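Local coordinates for protein 3-hydroxyacyl-thioester dehydratase X (Mycobacterium tuberculosis, PDB 4OOB) that catalyses the reversible hydration of trans-2-enoyl-CoA to (3R)-3-hydroxyacyl-CoA, preferring C8 to C12 acyl chains, at residues Ser51-Val56 with Val105-Asn110. Sequence-based numbering, arbitrary orientation.
Sequences SVMSLV and VDLVTN
One turn of helix 43-57 brings V52 down onto L107 and T109, and just before V52 the carbonyl O of S51 takes a hydrogen bond from OG of S54 and two weak ones from S54 N and L55 N. The hydroxyl OG of S54 binds S51 O at 3.1 Å, with the donor tilted 28° from the carbonyl plane; the weak bonds are both 3.4 Å, and L55 N is bonded more closely to V52 O. Serine suits position 54 because its short side chain can fold back on its own helix, and it does so on a face turned from strand 102-113.

The contact itself is mainly apolar, with one methyl-to-hydroxyl touch. V52 is beta-branched, and its two methyls serve two strand residues. CG1, anti to the backbone N (chi1 164°), lies 3.8 Å from CG of L107, while CG2 rests 3.5 Å from OG1 of T109, which is no hydrogen bond. Threonine, beta-branched and common in strands, holds OG1 beside its backbone N, anti to the carbonyl carbon, to meet that methyl. L107 and T109 both point toward the helix; V108 between them points away. The first bond of the M53 side chain points away from the strand, but the chain bends at chi2 and chi3 and carries CE back to within 4.0 Å of L107 CD2. L107, long enough to meet both V52 and M53, also packs on A93 and F125 of the adjoining strands 86-99 and 116-128.

The axes of segments 51-56 and 105-110 approach to 9.9 Å, their N-to-C directions 133° apart, consistent with the helix packed against the antiparallel sheet of a hotdog fold. With no hydrogen bond or salt bridge across it, the contact probably depends on shape and the burial of methyl groups, while S51 O finds its donors within its own helix.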
loop_
_atom_site.group_PDB
_atom_site.type_symbol
_atom_site.label_atom_id
_atom_site.label_comp_id
_atom_site.label_asym_id
_atom_site.label_seq_id
_atom_site.Cartn_x
_atom_site.Cartn_y
_atom_site.Cartn_z
ATOM N N SER A 51 -0.397 13.161 5.850
ATOM C CA SER A 51 0.686 14.135 5.586
ATOM C C SER A 51 1.147 14.112 4.122
ATOM O O SER A 51 1.453 15.149 3.531
ATOM C CB SER A 51 1.894 13.899 6.500
ATOM O OG SER A 51 1.471 13.834 7.863
ATOM N N VAL A 52 1.152 12.923 3.543
ATOM C CA VAL A 52 1.425 12.756 2.115
ATOM C C VAL A 52 0.457 13.534 1.187
ATOM O O VAL A 52 0.891 14.307 0.333
ATOM C CB VAL A 52 1.416 11.269 1.745
ATOM C CG1 VAL A 52 1.292 11.085 0.243
ATOM C CG2 VAL A 52 2.671 10.595 2.274
ATOM N N MET A 53 -0.842 13.308 1.355
ATOM C CA MET A 53 -1.884 14.041 0.623
ATOM C C MET A 53 -2.059 15.543 0.983
ATOM O O MET A 53 -2.734 16.274 0.255
ATOM C CB MET A 53 -3.210 13.321 0.832
ATOM C CG MET A 53 -3.272 11.932 0.178
ATOM S SD MET A 53 -3.155 12.118 -1.604
ATOM C CE MET A 53 -1.460 11.725 -1.878
ATOM N N SER A 54 -1.501 16.005 2.110
ATOM C CA SER A 54 -1.532 17.410 2.396
ATOM C C SER A 54 -0.465 18.075 1.529
ATOM O O SER A 54 -0.517 19.249 1.227
ATOM C CB SER A 54 -1.327 17.669 3.893
ATOM O OG SER A 54 0.021 17.785 4.172
ATOM N N LEU A 55 0.497 17.302 1.070
ATOM C CA LEU A 55 1.457 17.849 0.150
ATOM C C LEU A 55 0.825 18.077 -1.223
ATOM O O LEU A 55 1.156 19.038 -1.918
ATOM C CB LEU A 55 2.658 16.916 0.031
ATOM C CG LEU A 55 3.698 17.201 -1.059
ATOM C CD1 LEU A 55 4.319 18.585 -0.980
ATOM C CD2 LEU A 55 4.793 16.149 -0.990
ATOM N N VAL A 56 -0.057 17.190 -1.654
ATOM C CA VAL A 56 -0.559 17.379 -3.019
ATOM C C VAL A 56 -1.677 18.409 -2.941
ATOM O O VAL A 56 -1.777 19.288 -3.817
ATOM C CB VAL A 56 -0.965 16.088 -3.779
ATOM C CG1 VAL A 56 -0.358 14.858 -3.167
ATOM C CG2 VAL A 56 -2.477 15.949 -3.936
ATOM N N VAL A 105 3.391 9.791 -10.361
ATOM C CA VAL A 105 4.251 10.602 -9.517
ATOM C C VAL A 105 4.748 9.764 -8.352
ATOM O O VAL A 105 4.024 8.902 -7.846
ATOM C CB VAL A 105 3.500 11.816 -8.973
ATOM C CG1 VAL A 105 2.287 11.370 -8.140
ATOM C CG2 VAL A 105 4.442 12.663 -8.148
ATOM N N ASP A 106 5.957 10.037 -7.902
ATOM C CA ASP A 106 6.500 9.373 -6.754
ATOM C C ASP A 106 6.354 10.226 -5.509
ATOM O O ASP A 106 6.678 11.414 -5.505
ATOM C CB ASP A 106 7.977 9.081 -6.956
ATOM C CG ASP A 106 8.265 7.981 -7.977
ATOM O OD1 ASP A 106 7.388 7.171 -8.406
ATOM O OD2 ASP A 106 9.443 7.953 -8.359
ATOM N N LEU A 107 5.894 9.592 -4.426
ATOM C CA LEU A 107 5.737 10.256 -3.104
ATOM C C LEU A 107 6.690 9.597 -2.142
ATOM O O LEU A 107 6.560 8.425 -1.874
ATOM C CB LEU A 107 4.317 10.087 -2.612
ATOM C CG LEU A 107 3.235 11.073 -3.073
ATOM C CD1 LEU A 107 3.688 12.004 -4.146
ATOM C CD2 LEU A 107 1.955 10.377 -3.490
ATOM N N VAL A 108 7.698 10.347 -1.694
ATOM C CA VAL A 108 8.870 9.758 -1.053
ATOM C C VAL A 108 8.774 10.226 0.392
ATOM O O VAL A 108 8.714 11.435 0.658
ATOM C CB VAL A 108 10.149 10.233 -1.781
ATOM C CG1 VAL A 108 11.415 9.722 -1.138
ATOM C CG2 VAL A 108 10.112 9.812 -3.258
ATOM N N THR A 109 8.673 9.268 1.310
ATOM C CA THR A 109 8.476 9.567 2.713
ATOM C C THR A 109 9.624 9.007 3.588
ATOM O O THR A 109 10.048 7.834 3.446
ATOM C CB THR A 109 7.107 9.045 3.189
ATOM O OG1 THR A 109 6.091 9.711 2.463
ATOM C CG2 THR A 109 6.842 9.345 4.626
ATOM N N ASN A 110 10.094 9.883 4.477
ATOM C CA ASN A 110 11.120 9.589 5.475
ATOM C C ASN A 110 10.504 9.745 6.870
ATOM O O ASN A 110 10.075 10.856 7.262
ATOM C CB ASN A 110 12.325 10.543 5.327
ATOM C CG ASN A 110 13.264 10.132 4.184
ATOM O OD1 ASN A 110 14.140 9.303 4.379
ATOM N ND2 ASN A 110 13.053 10.684 2.978
#